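Local structure of probable ribonuclease HepT (Haemophilus influenzae, 1JOG) at residues Ile25-Arg28 against Asn29-Asp32; Ser97-Val100 against Ala101-Asp104. The protein probably acts as the RNase toxin of a type VII toxin-antitoxin pair, a homodimer held in check by its partner MntA, most likely through AMPylation. All coordinates share one frame; numbering follows the deposited sequence.

In the fold
From the N terminus the chain runs up helix 8-26 and breaks at Asp27, where contact 1 turns it into the short helix 28-31 ahead of the long helix 36-68. Helices 80-89 and 96-106 follow, and contact 2 lies wholly within the latter, spanning about two of its turns, shortly before Arg106. Each contact joins neighbouring turns of chain, so neither closes a long loop; the centres of contact 1 and contact 2 are 28 Å apart, and the two come in series, without nesting or crossing. Helix 36-68 touches both: contact 1 lays Ile25, Trp30 and Phe31 on it far from the centre of the chain, and contact 2 sets Trp99 and Arg103 against it nearer the middle.

Contact 1 (Ile25-Arg28 against Asn29-Asp32); sequences ISDR and NWFD
Asp27 and Trp30 meet where helix 8-26 stops and helix 28-31 starts. Asp27 is the N-cap of the short helix: its OD1 accepts the backbone N of Trp30 at 2.9 Å, and the donor stands well above the carboxylate plane. A chi1 of -175°, with CG anti to the backbone N, swings the carboxylate to the start of the helix and brings CG to 3.3 Å from Trp30 CB. The carbonyl of the same residue works too: Phe31 N reaches Asp27 O at 2.8 Å in a nearly straight bond, 170° at the hydrogen, while Trp30 N adds only a weak bond to that oxygen. Backbone and side chain of Asp27, itself the centre of an inverse gamma turn, thus fix the first turn of the new helix. On the apolar side Ile25 sets CG2 over one face of the Phe31 ring, offset toward the rim and 4.3 Å from CE1. The other flank is looser and faces solvent: Arg28, Asn29 and Asp32 are exposed, a water bridges Asp27 OD1 and Asn29 N, and Arg28 NE stays 5.1 Å from Asp32 OD1, a separation at which any attraction is probably modest. Beyond the corner, Ile25 packs on Ala46 and the side chains of Trp30 and Phe31 on Leu42 of helix 36-68, while Trp30 also packs against Val38 of the second subunit.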
ATOM      1  N   ILE A  25      11.934  14.415   1.468  1.00 41.31           N
ATOM      2  CA  ILE A  25      12.741  13.492   0.696  1.00 44.87           C
ATOM      3  C   ILE A  25      13.703  14.221  -0.216  1.00 42.70           C
ATOM      4  O   ILE A  25      14.820  13.769  -0.402  1.00 38.66           O
ATOM      5  CB  ILE A  25      11.850  12.501  -0.121  1.00 52.57           C
ATOM      6  CG1 ILE A  25      11.110  11.545   0.845  1.00 37.37           C
ATOM      7  CG2 ILE A  25      12.713  11.743  -1.178  1.00 27.70           C
ATOM      8  CD1 ILE A  25      10.318  10.420   0.092  1.00 29.98           C
ATOM      9  N   SER A  26      13.258  15.364  -0.737  1.00 47.01           N
ATOM     10  CA  SER A  26      14.003  16.250  -1.643  1.00 46.55           C
ATOM     11  C   SER A  26      15.150  17.010  -0.971  1.00 46.39           C
ATOM     12  O   SER A  26      16.086  17.477  -1.648  1.00 38.83           O
ATOM     13  CB  SER A  26      13.034  17.239  -2.269  1.00 52.87           C
ATOM     14  OG  SER A  26      12.005  16.524  -2.928  1.00 56.67           O
ATOM     15  N   ASP A  27      15.047  17.163   0.349  1.00 29.63           N
ATOM     16  CA  ASP A  27      16.114  17.751   1.176  1.00 40.00           C
ATOM     17  C   ASP A  27      17.312  16.744   1.088  1.00 25.61           C
ATOM     18  O   ASP A  27      17.558  15.947   1.982  1.00 42.50           O
ATOM     19  CB  ASP A  27      15.624  17.851   2.638  1.00 51.19           C
ATOM     20  CG  ASP A  27      16.607  18.544   3.547  1.00 40.51           C
ATOM     21  OD1 ASP A  27      17.822  18.459   3.312  1.00 59.96           O
ATOM     22  OD2 ASP A  27      16.175  19.185   4.507  1.00 26.86           O
ATOM     23  N   ARG A  28      18.042  16.783  -0.007  1.00 33.35           N
ATOM     24  CA  ARG A  28      19.128  15.876  -0.225  1.00 36.94           C
ATOM     25  C   ARG A  28      20.157  15.769   0.902  1.00 44.27           C
ATOM     26  O   ARG A  28      20.610  14.676   1.279  1.00 48.94           O
ATOM     27  CB  ARG A  28      19.721  16.273  -1.541  1.00 38.91           C
ATOM     28  CG  ARG A  28      18.691  15.952  -2.604  1.00 69.32           C
ATOM     29  CD  ARG A  28      19.171  14.843  -3.550  1.00 83.06           C
ATOM     30  NE  ARG A  28      19.960  15.414  -4.654  1.00 85.09           N
ATOM     31  CZ  ARG A  28      20.634  14.714  -5.569  1.00 86.13           C
ATOM     32  NH1 ARG A  28      20.629  13.365  -5.532  1.00 83.91           N
ATOM     33  NH2 ARG A  28      21.321  15.367  -6.526  1.00 79.58           N
ATOM     34  N   ASN A  29      20.522  16.918   1.444  1.00 27.94           N
ATOM     35  CA  ASN A  29      21.456  16.973   2.549  1.00 30.42           C
ATOM     36  C   ASN A  29      20.950  16.204   3.741  1.00 32.79           C
ATOM     37  O   ASN A  29      21.719  15.584   4.449  1.00 44.19           O
ATOM     38  CB  ASN A  29      21.661  18.426   2.994  1.00 30.89           C
ATOM     39  CG  ASN A  29      22.841  19.056   2.340  1.00 71.24           C
ATOM     40  OD1 ASN A  29      23.937  18.473   2.329  1.00 66.30           O
ATOM     41  ND2 ASN A  29      22.650  20.261   1.803  1.00 65.72           N
ATOM     42  N   TRP A  30      19.645  16.267   3.980  1.00 40.07           N
ATOM     43  CA  TRP A  30      19.095  15.579   5.142  1.00 24.94           C
ATOM     44  C   TRP A  30      18.913  14.136   4.832  1.00 32.90           C
ATOM     45  O   TRP A  30      19.371  13.306   5.625  1.00 42.30           O
ATOM     46  CB  TRP A  30      17.760  16.157   5.545  1.00 46.38           C
ATOM     47  CG  TRP A  30      17.211  15.406   6.673  1.00 44.89           C
ATOM     48  CD1 TRP A  30      17.538  15.554   7.977  1.00 33.91           C
ATOM     49  CD2 TRP A  30      16.260  14.347   6.613  1.00 42.93           C
ATOM     50  NE1 TRP A  30      16.864  14.657   8.734  1.00 35.48           N
ATOM     51  CE2 TRP A  30      16.056  13.901   7.927  1.00 44.25           C
ATOM     52  CE3 TRP A  30      15.552  13.747   5.581  1.00 22.54           C
ATOM     53  CZ2 TRP A  30      15.160  12.867   8.248  1.00 27.34           C
ATOM     54  CZ3 TRP A  30      14.668  12.735   5.879  1.00 33.68           C
ATOM     55  CH2 TRP A  30      14.475  12.298   7.220  1.00 34.76           C
ATOM     56  N   PHE A  31      18.251  13.845   3.691  1.00 21.86           N
ATOM     57  CA  PHE A  31      17.998  12.476   3.193  1.00 36.50           C
ATOM     58  C   PHE A  31      19.297  11.675   2.860  1.00 38.39           C
ATOM     59  O   PHE A  31      19.344  10.480   3.087  1.00 36.04           O
ATOM     60  CB  PHE A  31      17.117  12.519   1.939  1.00 26.28           C
ATOM     61  CG  PHE A  31      16.654  11.155   1.464  1.00 42.06           C
ATOM     62  CD1 PHE A  31      15.522  10.556   1.998  1.00 23.96           C
ATOM     63  CD2 PHE A  31      17.292  10.531   0.419  1.00 20.97           C
ATOM     64  CE1 PHE A  31      15.055   9.403   1.522  1.00 24.41           C
ATOM     65  CE2 PHE A  31      16.839   9.353  -0.080  1.00 26.01           C
ATOM     66  CZ  PHE A  31      15.714   8.774   0.452  1.00 26.92           C
ATOM     67  N   ASP A  32      20.362  12.312   2.369  1.00 32.23           N
ATOM     68  CA  ASP A  32      21.600  11.536   2.064  1.00 57.18           C
ATOM     69  C   ASP A  32      22.338  10.967   3.318  1.00 44.73           C
ATOM     70  O   ASP A  32      23.104  10.007   3.238  1.00 41.36           O
ATOM     71  CB  ASP A  32      22.581  12.411   1.276  1.00 59.75           C
ATOM     72  CG  ASP A  32      22.091  12.729  -0.113  1.00 74.81           C
ATOM     73  OD1 ASP A  32      22.668  13.659  -0.725  1.00 76.83           O
ATOM     74  OD2 ASP A  32      21.155  12.052  -0.598  1.00 58.57           O
TER
HETATM   75  O   HOH W   1      19.034  19.748   0.853  1.00 60.65           O

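Contact 2 (Ser97-Val100 against Ala101-Asp104); sequences SKWV and AYRD
Tyr102 turns the edge of its ring onto the face of Trp99, three residues back along the helix. This is a T-shaped pair, the planes standing at 87°. CD1 of Tyr102 comes to 3.6 Å from Trp99 CE3, off the centre of the indole and toward its rim. Over one face of the phenol sits the carbonyl oxygen of Lys98, 3.1 Å from Tyr102 CG; that same oxygen accepts Tyr102 N at 2.7 Å. The Lys98 side chain runs alongside the phenol in the same direction, its CD 4.1 Å from Tyr102 OH. With CG anti to the carbonyl carbon (chi1 -64°), Tyr102 lays its ring back along the preceding turn and within range of both residues. The backbone is plain alpha-helix, i to i+4 bonds linking Ser97 to Ala101 and Trp99 to Arg103, and Asp104 N closing on Val100 O at 3.3 Å. Helix 96-106 belongs to an all-helical fold like that of nucleotidyltransferase substrate-binding domains, packed here against helices 36-68, 80-89 and 125-140. Beyond the segment, Asp127 is hydrogen-bonded to Tyr102 OH and Phe128 makes another edge-to-face pair with the phenol. Lys98 NZ forms a salt bridge with Asp95, while Trp99 is buried among Leu58, Met61, Leu84 and Leu135. Farther along, Arg103 packs on Tyr54 and Phe80, its side chain about 5 Å from that of Arg106, an active-site residue inferred by similarity.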
ATOM      1  N   SER A  97      -5.562  10.905 -19.974  1.00 43.62           N
ATOM      2  CA  SER A  97      -4.515   9.926 -20.342  1.00 39.38           C
ATOM      3  C   SER A  97      -3.612   9.822 -19.123  1.00 24.43           C
ATOM      4  O   SER A  97      -3.133   8.748 -18.746  1.00 33.39           O
ATOM      5  CB  SER A  97      -3.725  10.423 -21.537  1.00 46.81           C
ATOM      6  OG  SER A  97      -3.241  11.711 -21.271  1.00 50.75           O
ATOM      7  N   LYS A  98      -3.472  10.934 -18.437  1.00 27.54           N
ATOM      8  CA  LYS A  98      -2.691  10.941 -17.190  1.00 40.98           C
ATOM      9  C   LYS A  98      -3.290  10.098 -16.021  1.00 50.78           C
ATOM     10  O   LYS A  98      -2.560   9.373 -15.310  1.00 58.22           O
ATOM     11  CB  LYS A  98      -2.541  12.363 -16.698  1.00 46.07           C
ATOM     12  CG  LYS A  98      -1.577  13.156 -17.447  1.00 39.78           C
ATOM     13  CD  LYS A  98      -1.535  14.544 -16.902  1.00 57.85           C
ATOM     14  CE  LYS A  98      -0.883  15.445 -17.916  1.00 67.96           C
ATOM     15  NZ  LYS A  98      -1.855  15.780 -18.997  1.00 79.33           N
ATOM     16  N   TRP A  99      -4.599  10.215 -15.792  1.00 34.59           N
ATOM     17  CA  TRP A  99      -5.201   9.422 -14.708  1.00 31.33           C
ATOM     18  C   TRP A  99      -5.174   7.974 -15.115  1.00 31.55           C
ATOM     19  O   TRP A  99      -5.011   7.094 -14.271  1.00 40.24           O
ATOM     20  CB  TRP A  99      -6.614   9.902 -14.398  1.00 28.63           C
ATOM     21  CG  TRP A  99      -6.529  11.230 -13.723  1.00 21.76           C
ATOM     22  CD1 TRP A  99      -6.572  12.512 -14.321  1.00 21.90           C
ATOM     23  CD2 TRP A  99      -6.299  11.448 -12.350  1.00 24.94           C
ATOM     24  NE1 TRP A  99      -6.381  13.467 -13.366  1.00 28.03           N
ATOM     25  CE2 TRP A  99      -6.223  12.848 -12.148  1.00 13.53           C
ATOM     26  CE3 TRP A  99      -6.145  10.603 -11.258  1.00 31.68           C
ATOM     27  CZ2 TRP A  99      -5.991  13.404 -10.903  1.00 18.05           C
ATOM     28  CZ3 TRP A  99      -5.886  11.181 -10.028  1.00  9.72           C
ATOM     29  CH2 TRP A  99      -5.818  12.541  -9.851  1.00 15.70           C
ATOM     30  N   VAL A 100      -5.248   7.721 -16.426  1.00 25.41           N
ATOM     31  CA  VAL A 100      -5.184   6.353 -16.881  1.00 24.44           C
ATOM     32  C   VAL A 100      -3.795   5.811 -16.531  1.00 43.43           C
ATOM     33  O   VAL A 100      -3.624   4.670 -16.101  1.00 47.94           O
ATOM     34  CB  VAL A 100      -5.438   6.267 -18.385  1.00 28.84           C
ATOM     35  CG1 VAL A 100      -5.055   4.896 -18.875  1.00 22.89           C
ATOM     36  CG2 VAL A 100      -6.901   6.489 -18.687  1.00 31.75           C
ATOM     37  N   ALA A 101      -2.794   6.659 -16.692  1.00 42.95           N
ATOM     38  CA  ALA A 101      -1.434   6.262 -16.382  1.00 37.87           C
ATOM     39  C   ALA A 101      -1.281   6.159 -14.850  1.00 42.58           C
ATOM     40  O   ALA A 101      -0.569   5.278 -14.364  1.00 40.24           O
ATOM     41  CB  ALA A 101      -0.413   7.309 -17.004  1.00 20.04           C
ATOM     42  N   TYR A 102      -1.918   7.043 -14.077  1.00 34.04           N
ATOM     43  CA  TYR A 102      -1.819   6.931 -12.591  1.00 32.41           C
ATOM     44  C   TYR A 102      -2.375   5.563 -12.072  1.00 26.07           C
ATOM     45  O   TYR A 102      -1.889   4.982 -11.119  1.00 28.68           O
ATOM     46  CB  TYR A 102      -2.539   8.107 -11.958  1.00 42.62           C
ATOM     47  CG  TYR A 102      -1.906   9.450 -12.285  1.00 46.59           C
ATOM     48  CD1 TYR A 102      -2.661  10.633 -12.274  1.00 44.59           C
ATOM     49  CD2 TYR A 102      -0.549   9.530 -12.609  1.00 30.05           C
ATOM     50  CE1 TYR A 102      -2.079  11.832 -12.583  1.00 24.26           C
ATOM     51  CE2 TYR A 102       0.040  10.703 -12.920  1.00 11.79           C
ATOM     52  CZ  TYR A 102      -0.720  11.863 -12.922  1.00 24.04           C
ATOM     53  OH  TYR A 102      -0.136  13.054 -13.375  1.00 23.09           O
ATOM     54  N   ARG A 103      -3.374   5.022 -12.740  1.00 34.51           N
ATOM     55  CA  ARG A 103      -3.835   3.708 -12.368  1.00 37.60           C
ATOM     56  C   ARG A 103      -2.774   2.611 -12.747  1.00 23.20           C
ATOM     57  O   ARG A 103      -2.507   1.721 -11.956  1.00 28.71           O
ATOM     58  CB  ARG A 103      -5.181   3.419 -13.049  1.00 25.39           C
ATOM     59  CG  ARG A 103      -5.664   2.097 -12.581  1.00 45.51           C
ATOM     60  CD  ARG A 103      -7.063   1.745 -13.019  1.00 46.89           C
ATOM     61  NE  ARG A 103      -7.109   1.549 -14.440  1.00 63.98           N
ATOM     62  CZ  ARG A 103      -8.111   0.976 -15.073  1.00 73.73           C
ATOM     63  NH1 ARG A 103      -9.157   0.534 -14.383  1.00 76.11           N
ATOM     64  NH2 ARG A 103      -8.070   0.880 -16.398  1.00 75.64           N
ATOM     65  N   ASP A 104      -2.231   2.625 -13.982  1.00 29.63           N
ATOM     66  CA  ASP A 104      -1.191   1.641 -14.347  1.00 34.47           C
ATOM     67  C   ASP A 104      -0.076   1.749 -13.248  1.00 19.84           C
ATOM     68  O   ASP A 104       0.345   0.764 -12.659  1.00 31.40           O
ATOM     69  CB  ASP A 104      -0.621   1.882 -15.750  1.00 55.66           C
ATOM     70  CG  ASP A 104      -1.698   1.827 -16.911  1.00 63.91           C
ATOM     71  OD1 ASP A 104      -2.715   1.042 -16.919  1.00 31.54           O
ATOM     72  OD2 ASP A 104      -1.471   2.604 -17.877  1.00 73.26           O
TER